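Local coordinates for endo-b-1,4-glucanase (Nasutitermes takasagoensis, PDB 1KS8), which probably hydrolyses internal beta-1,4-glucosidic linkages in cellulose and related glucans, acting as a family 9 endoglucanase with an (alpha/alpha)6 fold, at residues A[74-78]-A[221-225]; A[79-83]-A[426-430]; A[291-297]-A[395-399]. All blocks are in the same frame, centred on the assembly; numbering follows the deposited sequence.

Contact 1. Residues A[74-78]-A[221-225]; sequences WGLID and WLYRA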
ATOM      1  N   TRP A  74       0.169  -5.613  -8.306  1.00  8.16           N
ATOM      2  CA  TRP A  74      -0.682  -5.248  -9.435  1.00  8.85           C
ATOM      3  C   TRP A  74       0.116  -4.446 -10.467  1.00  8.85           C
ATOM      4  O   TRP A  74       0.055  -4.722 -11.668  1.00  9.62           O
ATOM      5  CB  TRP A  74      -1.867  -4.439  -8.905  1.00  9.49           C
ATOM      6  CG  TRP A  74      -2.973  -4.138  -9.872  1.00  9.21           C
ATOM      7  CD1 TRP A  74      -3.166  -4.674 -11.115  1.00 10.54           C
ATOM      8  CD2 TRP A  74      -4.077  -3.260  -9.637  1.00  9.49           C
ATOM      9  NE1 TRP A  74      -4.329  -4.184 -11.665  1.00 11.34           N
ATOM     10  CE2 TRP A  74      -4.907  -3.313 -10.778  1.00 11.42           C
ATOM     11  CE3 TRP A  74      -4.446  -2.432  -8.568  1.00 10.96           C
ATOM     12  CZ2 TRP A  74      -6.088  -2.568 -10.879  1.00 11.73           C
ATOM     13  CZ3 TRP A  74      -5.620  -1.691  -8.669  1.00 12.29           C
ATOM     14  CH2 TRP A  74      -6.426  -1.766  -9.818  1.00 12.54           C
ATOM     15  N   GLY A  75       0.875  -3.460  -9.998  1.00  8.77           N
ATOM     16  CA  GLY A  75       1.672  -2.653 -10.903  1.00  9.23           C
ATOM     17  C   GLY A  75       2.802  -3.451 -11.528  1.00 10.24           C
ATOM     18  O   GLY A  75       3.175  -3.220 -12.677  1.00 10.98           O
ATOM     19  N   LEU A  76       3.353  -4.390 -10.762  1.00 10.66           N
ATOM     20  CA  LEU A  76       4.438  -5.242 -11.237  1.00 12.11           C
ATOM     21  C   LEU A  76       3.959  -6.152 -12.360  1.00 12.87           C
ATOM     22  O   LEU A  76       4.725  -6.506 -13.258  1.00 13.49           O
ATOM     23  CB  LEU A  76       4.976  -6.104 -10.094  1.00 14.50           C
ATOM     24  CG  LEU A  76       6.351  -5.755  -9.525  1.00 17.74           C
ATOM     25  CD1 LEU A  76       6.671  -6.709  -8.382  1.00 17.86           C
ATOM     26  CD2 LEU A  76       7.411  -5.858 -10.612  1.00 14.54           C
ATOM     27  N   ILE A  77       2.690  -6.537 -12.298  1.00 11.23           N
ATOM     28  CA  ILE A  77       2.108  -7.410 -13.311  1.00 11.99           C
ATOM     29  C   ILE A  77       1.760  -6.658 -14.596  1.00 13.16           C
ATOM     30  O   ILE A  77       2.164  -7.062 -15.687  1.00 15.71           O
ATOM     31  CB  ILE A  77       0.824  -8.092 -12.780  1.00 12.21           C
ATOM     32  CG1 ILE A  77       1.168  -9.001 -11.596  1.00 11.30           C
ATOM     33  CG2 ILE A  77       0.153  -8.888 -13.899  1.00 12.72           C
ATOM     34  CD1 ILE A  77      -0.045  -9.460 -10.801  1.00 10.93           C
ATOM     35  N   ASP A  78       1.021  -5.560 -14.465  1.00 11.02           N
ATOM     36  CA  ASP A  78       0.597  -4.776 -15.623  1.00 10.40           C
ATOM     37  C   ASP A  78       1.658  -3.866 -16.228  1.00 10.75           C
ATOM     38  O   ASP A  78       1.599  -3.544 -17.417  1.00 11.88           O
ATOM     39  CB  ASP A  78      -0.622  -3.927 -15.255  1.00 10.59           C
ATOM     40  CG  ASP A  78      -1.878  -4.753 -15.071  1.00 11.92           C
ATOM     41  OD1 ASP A  78      -2.887  -4.191 -14.597  1.00 11.57           O
ATOM     42  OD2 ASP A  78      -1.859  -5.955 -15.409  1.00 13.22           O
ATOM     43  N   TRP A 221      -9.045 -11.521  -7.974  1.00 10.83           N
ATOM     44  CA  TRP A 221      -7.618 -11.810  -8.043  1.00 10.25           C
ATOM     45  C   TRP A 221      -7.348 -13.308  -8.109  1.00  9.83           C
ATOM     46  O   TRP A 221      -6.450 -13.751  -8.824  1.00 11.47           O
ATOM     47  CB  TRP A 221      -6.881 -11.184  -6.854  1.00  9.97           C
ATOM     48  CG  TRP A 221      -6.497  -9.759  -7.117  1.00  9.17           C
ATOM     49  CD1 TRP A 221      -7.069  -8.637  -6.590  1.00  9.19           C
ATOM     50  CD2 TRP A 221      -5.488  -9.308  -8.026  1.00  9.79           C
ATOM     51  NE1 TRP A 221      -6.477  -7.509  -7.117  1.00  9.26           N
ATOM     52  CE2 TRP A 221      -5.503  -7.895  -8.002  1.00  9.19           C
ATOM     53  CE3 TRP A 221      -4.571  -9.962  -8.862  1.00 10.13           C
ATOM     54  CZ2 TRP A 221      -4.636  -7.124  -8.783  1.00 10.05           C
ATOM     55  CZ3 TRP A 221      -3.710  -9.195  -9.638  1.00 10.03           C
ATOM     56  CH2 TRP A 221      -3.750  -7.790  -9.592  1.00  9.71           C
ATOM     57  N   LEU A 222      -8.128 -14.091  -7.370  1.00 11.49           N
ATOM     58  CA  LEU A 222      -7.953 -15.538  -7.397  1.00 11.72           C
ATOM     59  C   LEU A 222      -8.287 -16.080  -8.780  1.00 12.40           C
ATOM     60  O   LEU A 222      -7.639 -17.005  -9.259  1.00 12.42           O
ATOM     61  CB  LEU A 222      -8.821 -16.203  -6.330  1.00 11.85           C
ATOM     62  CG  LEU A 222      -8.128 -16.268  -4.965  1.00 13.12           C
ATOM     63  CD1 LEU A 222      -9.124 -16.649  -3.892  1.00 15.28           C
ATOM     64  CD2 LEU A 222      -6.977 -17.267  -5.033  1.00 12.84           C
ATOM     65  N   TYR A 223      -9.293 -15.503  -9.428  1.00 12.57           N
ATOM     66  CA  TYR A 223      -9.645 -15.950 -10.769  1.00 13.92           C
ATOM     67  C   TYR A 223      -8.473 -15.661 -11.703  1.00 13.66           C
ATOM     68  O   TYR A 223      -8.075 -16.507 -12.502  1.00 15.13           O
ATOM     69  CB  TYR A 223     -10.889 -15.225 -11.284  1.00 14.71           C
ATOM     70  CG  TYR A 223     -11.168 -15.505 -12.744  1.00 16.72           C
ATOM     71  CD1 TYR A 223     -11.407 -16.804 -13.192  1.00 17.44           C
ATOM     72  CD2 TYR A 223     -11.165 -14.474 -13.684  1.00 18.47           C
ATOM     73  CE1 TYR A 223     -11.637 -17.071 -14.541  1.00 19.50           C
ATOM     74  CE2 TYR A 223     -11.394 -14.730 -15.036  1.00 19.75           C
ATOM     75  CZ  TYR A 223     -11.628 -16.031 -15.455  1.00 20.52           C
ATOM     76  OH  TYR A 223     -11.849 -16.290 -16.790  1.00 22.59           O
ATOM     77  N   ARG A 224      -7.919 -14.460 -11.596  1.00 12.88           N
ATOM     78  CA  ARG A 224      -6.799 -14.073 -12.439  1.00 13.11           C
ATOM     79  C   ARG A 224      -5.590 -14.983 -12.242  1.00 13.30           C
ATOM     80  O   ARG A 224      -4.879 -15.296 -13.195  1.00 14.65           O
ATOM     81  CB  ARG A 224      -6.400 -12.621 -12.147  1.00 12.86           C
ATOM     82  CG  ARG A 224      -5.324 -12.085 -13.074  1.00 12.77           C
ATOM     83  CD  ARG A 224      -5.011 -10.628 -12.791  1.00 13.78           C
ATOM     84  NE  ARG A 224      -4.199 -10.054 -13.857  1.00 13.79           N
ATOM     85  CZ  ARG A 224      -3.983  -8.754 -14.014  1.00 13.69           C
ATOM     86  NH1 ARG A 224      -4.517  -7.884 -13.167  1.00 12.41           N
ATOM     87  NH2 ARG A 224      -3.254  -8.323 -15.036  1.00 13.66           N
ATOM     88  N   ALA A 225      -5.371 -15.411 -11.002  1.00 14.15           N
ATOM     89  CA  ALA A 225      -4.232 -16.261 -10.662  1.00 15.66           C
ATOM     90  C   ALA A 225      -4.420 -17.754 -10.921  1.00 16.22           C
ATOM     91  O   ALA A 225      -3.441 -18.502 -10.974  1.00 17.44           O
ATOM     92  CB  ALA A 225      -3.859 -16.047  -9.200  1.00 14.88           C
TER
HETATM   93  O   HOH W   1      -5.229  -5.316 -14.213  1.00 13.44           O
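Trp74 and Trp221 meet edge to face between helix 62-78 and helix 212-226 of the (alpha/alpha)6 barrel, a worked example of how long side chains join helices whose backbones stand well apart. The short axes come no closer than 14.0 Å and diverge by 36°, so side chains, helped by one water, span the gap. With CG anti to the backbone nitrogen (chi1 -171°), Trp74 turns one indole face to Trp221, and the rim of the Trp221 six-membered ring, led by CZ2 and CH2, stands almost perpendicular on it. The closest atoms of the two rings are Trp74 CD1 and Trp221 CH2, 3.5 Å apart. Ile77 and Trp221 reach toward each other from opposite directions, Ile77 CD1 ending 3.9 Å from Trp221 CZ3.

One turn on, Arg224, its chain extended from CG to NE, spans to helix 62-78 with its guanidinium. There NH2 donates to Asp78 OD2 at 2.8 Å, a salt bridge that uses the syn lone pair of the oxygen and lies 17° out of the guanidinium plane. Ile77 CG2 covers one face of this group, placing a methyl against the charge. With an alanine in place of Arg224, Asp78 would probably lose its cationic mate and the water its NH1 donor, and Ile77 CG2 would be uncovered. Trp217 adds further edge-to-face contacts to both tryptophans, while Leu263 and Lys266 of helix 257-268 touch Trp221 and Arg224 respectively.

A single water ties the polar ends together. It is within hydrogen-bonding distance of Asp78 OD1, to which it can donate, and accepts from Arg224 NH1, and it sits in the plane of the Trp74 indole, at the ring edge, where it receives the NE1 hydrogen at 2.9 Å from NE1.

Contact 2. Residues A[79-83]-A[426-430]; sequences FEAGY and AALVA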
ATOM      1  N   PHE A  79       2.629  -3.451 -15.422  1.00 10.51           N
ATOM      2  CA  PHE A  79       3.667  -2.548 -15.904  1.00 11.46           C
ATOM      3  C   PHE A  79       5.066  -3.049 -15.570  1.00 11.52           C
ATOM      4  O   PHE A  79       5.948  -2.280 -15.180  1.00 11.15           O
ATOM      5  CB  PHE A  79       3.414  -1.155 -15.318  1.00 10.49           C
ATOM      6  CG  PHE A  79       2.034  -0.634 -15.611  1.00 11.28           C
ATOM      7  CD1 PHE A  79       1.689  -0.218 -16.896  1.00 11.83           C
ATOM      8  CD2 PHE A  79       1.056  -0.625 -14.621  1.00 11.66           C
ATOM      9  CE1 PHE A  79       0.386   0.196 -17.191  1.00 11.96           C
ATOM     10  CE2 PHE A  79      -0.246  -0.214 -14.905  1.00 11.86           C
ATOM     11  CZ  PHE A  79      -0.582   0.196 -16.193  1.00 12.83           C
ATOM     12  N   GLU A  80       5.262  -4.351 -15.743  1.00 12.11           N
ATOM     13  CA  GLU A  80       6.544  -4.983 -15.473  1.00 12.48           C
ATOM     14  C   GLU A  80       7.652  -4.314 -16.283  1.00 12.88           C
ATOM     15  O   GLU A  80       8.781  -4.169 -15.812  1.00 12.48           O
ATOM     16  CB  GLU A  80       6.475  -6.473 -15.821  1.00 13.55           C
ATOM     17  CG  GLU A  80       7.709  -7.255 -15.407  1.00 14.85           C
ATOM     18  CD  GLU A  80       7.620  -8.724 -15.766  1.00 18.71           C
ATOM     19  OE1 GLU A  80       8.546  -9.479 -15.403  1.00 20.33           O
ATOM     20  OE2 GLU A  80       6.627  -9.124 -16.411  1.00 21.08           O
ATOM     21  N   ALA A  81       7.322  -3.906 -17.506  1.00 13.54           N
ATOM     22  CA  ALA A  81       8.293  -3.255 -18.377  1.00 13.76           C
ATOM     23  C   ALA A  81       8.849  -1.989 -17.737  1.00 12.92           C
ATOM     24  O   ALA A  81       9.999  -1.620 -17.972  1.00 13.69           O
ATOM     25  CB  ALA A  81       7.652  -2.924 -19.720  1.00 13.44           C
ATOM     26  N   GLY A  82       8.028  -1.322 -16.931  1.00 12.01           N
ATOM     27  CA  GLY A  82       8.467  -0.108 -16.267  1.00 12.49           C
ATOM     28  C   GLY A  82       9.567  -0.420 -15.275  1.00 11.60           C
ATOM     29  O   GLY A  82      10.567   0.290 -15.194  1.00 12.16           O
ATOM     30  N   TYR A  83       9.374  -1.489 -14.510  1.00 11.39           N
ATOM     31  CA  TYR A  83      10.366  -1.914 -13.534  1.00 10.83           C
ATOM     32  C   TYR A  83      11.639  -2.348 -14.254  1.00 11.43           C
ATOM     33  O   TYR A  83      12.742  -1.990 -13.847  1.00 11.69           O
ATOM     34  CB  TYR A  83       9.822  -3.075 -12.697  1.00 10.71           C
ATOM     35  CG  TYR A  83       8.943  -2.647 -11.542  1.00 10.47           C
ATOM     36  CD1 TYR A  83       9.496  -2.359 -10.295  1.00 11.20           C
ATOM     37  CD2 TYR A  83       7.562  -2.534 -11.693  1.00 10.05           C
ATOM     38  CE1 TYR A  83       8.693  -1.977  -9.225  1.00  9.52           C
ATOM     39  CE2 TYR A  83       6.751  -2.148 -10.626  1.00 10.17           C
ATOM     40  CZ  TYR A  83       7.323  -1.875  -9.396  1.00 10.44           C
ATOM     41  OH  TYR A  83       6.530  -1.515  -8.327  1.00  9.63           O
ATOM     42  N   ALA A 426       5.695   3.141 -12.280  1.00  8.52           N
ATOM     43  CA  ALA A 426       6.062   2.028 -13.148  1.00  8.09           C
ATOM     44  C   ALA A 426       5.314   2.150 -14.474  1.00  9.02           C
ATOM     45  O   ALA A 426       5.877   1.885 -15.539  1.00  9.34           O
ATOM     46  CB  ALA A 426       5.722   0.704 -12.473  1.00  8.42           C
ATOM     47  N   ALA A 427       4.048   2.552 -14.406  1.00  8.55           N
ATOM     48  CA  ALA A 427       3.235   2.717 -15.606  1.00  8.95           C
ATOM     49  C   ALA A 427       3.788   3.842 -16.481  1.00 10.40           C
ATOM     50  O   ALA A 427       3.891   3.695 -17.700  1.00 10.85           O
ATOM     51  CB  ALA A 427       1.785   3.010 -15.222  1.00  9.71           C
ATOM     52  N   LEU A 428       4.147   4.963 -15.864  1.00  9.95           N
ATOM     53  CA  LEU A 428       4.687   6.083 -16.624  1.00 10.69           C
ATOM     54  C   LEU A 428       5.982   5.684 -17.323  1.00 11.17           C
ATOM     55  O   LEU A 428       6.218   6.075 -18.464  1.00 12.26           O
ATOM     56  CB  LEU A 428       4.920   7.286 -15.707  1.00 11.27           C
ATOM     57  CG  LEU A 428       3.627   7.901 -15.159  1.00 11.94           C
ATOM     58  CD1 LEU A 428       3.959   9.000 -14.161  1.00 12.31           C
ATOM     59  CD2 LEU A 428       2.786   8.452 -16.306  1.00 11.95           C
ATOM     60  N   VAL A 429       6.814   4.898 -16.646  1.00 11.17           N
ATOM     61  CA  VAL A 429       8.063   4.450 -17.247  1.00 11.72           C
ATOM     62  C   VAL A 429       7.760   3.504 -18.407  1.00 12.16           C
ATOM     63  O   VAL A 429       8.383   3.591 -19.469  1.00 12.48           O
ATOM     64  CB  VAL A 429       8.961   3.714 -16.227  1.00 10.84           C
ATOM     65  CG1 VAL A 429      10.182   3.138 -16.934  1.00 11.97           C
ATOM     66  CG2 VAL A 429       9.394   4.671 -15.128  1.00 12.40           C
ATOM     67  N   ALA A 430       6.794   2.611 -18.207  1.00 11.95           N
ATOM     68  CA  ALA A 430       6.416   1.650 -19.241  1.00 12.64           C
ATOM     69  C   ALA A 430       5.895   2.347 -20.493  1.00 13.51           C
ATOM     70  O   ALA A 430       6.061   1.847 -21.608  1.00 14.71           O
ATOM     71  CB  ALA A 430       5.359   0.692 -18.701  1.00 12.55           C
TER
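Phe79 lays its ring over the methyl of Ala427, a CH-pi contact in which Ala427 CB stands 3.5 Å from the ring centroid and only 4° off the ring normal. The phenylalanine occupies the break between helix 62-78 and helix 80-85, at the N-cap position of the latter, and its CG lies anti to the carbonyl carbon (chi1 -55°), which swings the ring across helix 415-430. Ala430 CB approaches the ring edge, near its plane. Phe312 and Glu316 of helix 303-319 also touch this phenylalanine.

Beside it the backbones themselves come together: the CA atoms of Gly82 and Ala430 are 4.0 Å apart. Gly82 CA points a hydrogen at Ala426 O, 3.3 Å away, and a side chain on Gly82 would collide with that carbonyl. Val429 CG1 packs against Gly82 O at 3.4 Å. Tyr83 closes the other end, its CE2 resting 3.6 Å from Ala426 CB, while its hydroxyl is hydrogen-bonded to Gln422 farther back on helix 415-430. Glycine and alanine where two helices touch backbone to backbone are typical of close helix-helix packing, used here to seat the short helix 80-85 on helix 415-430, the last helix of this (alpha/alpha)6 enzyme.

Contact 3. Residues A[291-297]-A[395-399]; sequences TPKGLLY and PDQND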
ATOM      1  N   THR A 291      -7.018  21.701  -6.117  1.00 11.18           N
ATOM      2  CA  THR A 291      -6.369  22.873  -5.548  1.00 11.25           C
ATOM      3  C   THR A 291      -6.194  23.828  -6.726  1.00 11.48           C
ATOM      4  O   THR A 291      -6.306  23.418  -7.882  1.00 12.55           O
ATOM      5  CB  THR A 291      -4.979  22.534  -4.978  1.00  9.96           C
ATOM      6  OG1 THR A 291      -4.100  22.168  -6.051  1.00 11.38           O
ATOM      7  CG2 THR A 291      -5.075  21.386  -3.976  1.00 11.64           C
ATOM      8  N   PRO A 292      -5.925  25.112  -6.455  1.00 11.59           N
ATOM      9  CA  PRO A 292      -5.746  26.065  -7.554  1.00 12.79           C
ATOM     10  C   PRO A 292      -4.660  25.632  -8.540  1.00 13.15           C
ATOM     11  O   PRO A 292      -4.739  25.926  -9.733  1.00 14.80           O
ATOM     12  CB  PRO A 292      -5.389  27.359  -6.827  1.00 12.67           C
ATOM     13  CG  PRO A 292      -6.186  27.248  -5.565  1.00 12.67           C
ATOM     14  CD  PRO A 292      -5.936  25.806  -5.155  1.00 11.76           C
ATOM     15  N   LYS A 293      -3.649  24.927  -8.039  1.00 12.54           N
ATOM     16  CA  LYS A 293      -2.557  24.474  -8.892  1.00 13.09           C
ATOM     17  C   LYS A 293      -2.810  23.147  -9.608  1.00 13.19           C
ATOM     18  O   LYS A 293      -1.921  22.617 -10.272  1.00 14.80           O
ATOM     19  CB  LYS A 293      -1.253  24.423  -8.089  1.00 13.45           C
ATOM     20  CG  LYS A 293      -0.768  25.819  -7.698  1.00 14.71           C
ATOM     21  CD  LYS A 293       0.563  25.802  -6.968  1.00 14.98           C
ATOM     22  CE  LYS A 293       1.021  27.222  -6.669  1.00 16.35           C
ATOM     23  NZ  LYS A 293       2.326  27.269  -5.951  1.00 16.70           N
ATOM     24  N   GLY A 294      -4.020  22.609  -9.467  1.00 13.15           N
ATOM     25  CA  GLY A 294      -4.360  21.386 -10.176  1.00 11.83           C
ATOM     26  C   GLY A 294      -4.357  20.037  -9.486  1.00 10.92           C
ATOM     27  O   GLY A 294      -4.673  19.032 -10.123  1.00 11.16           O
ATOM     28  N   LEU A 295      -4.008  19.987  -8.207  1.00 10.45           N
ATOM     29  CA  LEU A 295      -3.991  18.712  -7.503  1.00 10.28           C
ATOM     30  C   LEU A 295      -5.395  18.271  -7.098  1.00 10.14           C
ATOM     31  O   LEU A 295      -6.162  19.059  -6.550  1.00 10.08           O
ATOM     32  CB  LEU A 295      -3.122  18.811  -6.244  1.00 10.31           C
ATOM     33  CG  LEU A 295      -3.084  17.564  -5.351  1.00 10.29           C
ATOM     34  CD1 LEU A 295      -2.273  16.476  -6.037  1.00 11.87           C
ATOM     35  CD2 LEU A 295      -2.472  17.910  -3.998  1.00 11.89           C
ATOM     36  N   LEU A 296      -5.736  17.017  -7.382  1.00  9.50           N
ATOM     37  CA  LEU A 296      -7.036  16.491  -6.977  1.00  9.23           C
ATOM     38  C   LEU A 296      -7.064  16.551  -5.454  1.00  9.49           C
ATOM     39  O   LEU A 296      -6.144  16.060  -4.802  1.00  8.51           O
ATOM     40  CB  LEU A 296      -7.189  15.031  -7.413  1.00  9.31           C
ATOM     41  CG  LEU A 296      -7.479  14.743  -8.886  1.00  9.39           C
ATOM     42  CD1 LEU A 296      -7.316  13.256  -9.156  1.00 10.47           C
ATOM     43  CD2 LEU A 296      -8.893  15.195  -9.225  1.00 11.00           C
ATOM     44  N   TYR A 297      -8.097  17.156  -4.878  1.00  9.93           N
ATOM     45  CA  TYR A 297      -8.191  17.231  -3.423  1.00 10.20           C
ATOM     46  C   TYR A 297      -9.385  16.395  -2.995  1.00 10.86           C
ATOM     47  O   TYR A 297     -10.522  16.872  -2.954  1.00 11.63           O
ATOM     48  CB  TYR A 297      -8.346  18.680  -2.953  1.00 11.12           C
ATOM     49  CG  TYR A 297      -8.153  18.833  -1.462  1.00 11.81           C
ATOM     50  CD1 TYR A 297      -9.234  18.759  -0.582  1.00 13.41           C
ATOM     51  CD2 TYR A 297      -6.873  18.981  -0.920  1.00 12.35           C
ATOM     52  CE1 TYR A 297      -9.043  18.826   0.799  1.00 15.13           C
ATOM     53  CE2 TYR A 297      -6.674  19.048   0.455  1.00 14.87           C
ATOM     54  CZ  TYR A 297      -7.761  18.968   1.307  1.00 16.12           C
ATOM     55  OH  TYR A 297      -7.554  19.015   2.668  1.00 17.51           O
ATOM     56  N   PRO A 395       0.121  19.140   0.684  1.00  9.41           N
ATOM     57  CA  PRO A 395      -0.412  20.480   0.942  1.00 10.06           C
ATOM     58  C   PRO A 395      -1.905  20.482   1.232  1.00 10.75           C
ATOM     59  O   PRO A 395      -2.585  19.462   1.081  1.00 11.21           O
ATOM     60  CB  PRO A 395      -0.080  21.221  -0.345  1.00 11.58           C
ATOM     61  CG  PRO A 395      -0.334  20.163  -1.376  1.00 12.33           C
ATOM     62  CD  PRO A 395       0.312  18.924  -0.765  1.00 10.87           C
ATOM     63  N   ASP A 396      -2.417  21.632   1.660  1.00 11.47           N
ATOM     64  CA  ASP A 396      -3.841  21.737   1.936  1.00 11.86           C
ATOM     65  C   ASP A 396      -4.588  22.043   0.642  1.00 11.62           C
ATOM     66  O   ASP A 396      -3.996  22.047  -0.441  1.00 11.60           O
ATOM     67  CB  ASP A 396      -4.134  22.806   3.005  1.00 11.76           C
ATOM     68  CG  ASP A 396      -3.770  24.216   2.568  1.00 12.94           C
ATOM     69  OD1 ASP A 396      -3.551  24.456   1.365  1.00 12.69           O
ATOM     70  OD2 ASP A 396      -3.721  25.101   3.447  1.00 15.61           O
ATOM     71  N   GLN A 397      -5.887  22.295   0.755  1.00 11.95           N
ATOM     72  CA  GLN A 397      -6.719  22.562  -0.413  1.00 12.80           C
ATOM     73  C   GLN A 397      -6.329  23.795  -1.227  1.00 12.48           C
ATOM     74  O   GLN A 397      -6.839  23.997  -2.330  1.00 12.49           O
ATOM     75  CB  GLN A 397      -8.186  22.662   0.011  1.00 15.32           C
ATOM     76  CG  GLN A 397      -8.502  23.850   0.900  1.00 18.40           C
ATOM     77  CD  GLN A 397      -9.947  23.856   1.357  1.00 23.10           C
ATOM     78  OE1 GLN A 397     -10.864  23.686   0.553  1.00 25.59           O
ATOM     79  NE2 GLN A 397     -10.159  24.057   2.653  1.00 23.64           N
ATOM     80  N   ASN A 398      -5.428  24.612  -0.691  1.00 12.70           N
ATOM     81  CA  ASN A 398      -4.983  25.810  -1.397  1.00 13.23           C
ATOM     82  C   ASN A 398      -3.491  25.770  -1.713  1.00 12.36           C
ATOM     83  O   ASN A 398      -2.858  26.811  -1.897  1.00 12.98           O
ATOM     84  CB  ASN A 398      -5.313  27.063  -0.582  1.00 15.14           C
ATOM     85  CG  ASN A 398      -6.802  27.335  -0.516  1.00 17.59           C
ATOM     86  OD1 ASN A 398      -7.467  27.444  -1.545  1.00 20.36           O
ATOM     87  ND2 ASN A 398      -7.334  27.451   0.697  1.00 20.77           N
ATOM     88  N   ASP A 399      -2.939  24.559  -1.769  1.00 11.35           N
ATOM     89  CA  ASP A 399      -1.524  24.344  -2.081  1.00 12.21           C
ATOM     90  C   ASP A 399      -0.553  24.902  -1.041  1.00 13.48           C
ATOM     91  O   ASP A 399       0.619  25.129  -1.343  1.00 14.81           O
ATOM     92  CB  ASP A 399      -1.188  24.946  -3.451  1.00 11.12           C
ATOM     93  CG  ASP A 399      -2.044  24.377  -4.567  1.00 11.43           C
ATOM     94  OD1 ASP A 399      -1.962  23.158  -4.829  1.00 10.69           O
ATOM     95  OD2 ASP A 399      -2.801  25.152  -5.187  1.00 11.96           O
TER
HETATM   96  O   HOH W   2       1.985  26.416  -3.322  1.00 30.05           O
HETATM   97  O   HOH W   3      -7.314  21.800   3.257  1.00 21.85           O
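Thr291 and Asp399 bind two type I beta turns, 291-294 and 396-399, to each other in the loops that link helices of the (alpha/alpha)6 barrel. Across the contact the Asp399 carboxylate takes two donors, one on each oxygen, both arriving on the syn side and tilted from its plane: Thr291 OG1 gives its proton to OD1 at 2.7 Å, and the backbone Lys293 N reaches OD2 at 3.0 Å. Tyr337 of helix 324-341 is a second partner of OD1. The threonine hydroxyl, set between backbone nitrogen and carbonyl carbon (chi1 67°), also accepts from Leu295 N, so it both gives and receives.

The second turn is braced by an Asx turn, in which Asp396 OD1 takes the hydrogen of Asn398 N at 2.8 Å from above the carboxylate plane; Asn400 N supplies another. Gln397 CB sits over the centre of the Tyr297 ring in a CH-pi contact, 3.8 Å from its centroid. Lys293 NZ is held by Gly342 O and by a water that donates in turn to Asp399 O. A further water accepts from Gln397 N at 2.9 Å and is hydrogen-bonded to Tyr297 OH, also at 2.9 Å.

How the contacts relate
Contacts 1 and 2 are neighbours, their centres 15 Å apart, and they touch directly: Leu76 CD2 packs 3.5 Å from Tyr83 CD2. Helix 62-78 is followed, after the break at Phe79, by helix 80-85, so one continuous stretch of chain faces helix 212-226 in contact 1 and helix 415-430 in contact 2. Contact 3 lies apart in the loops, its centre 32 Å from that of contact 1 and 27 Å from that of contact 2. It is also the one near the probable active site, with the Pro395 side chain about 11 Å from those of Asp403 and Glu412. Contact 1 lies nearer a calcium site, empty in this model, the Trp221 side chain about 8 Å from that of the ligand residue Glu214.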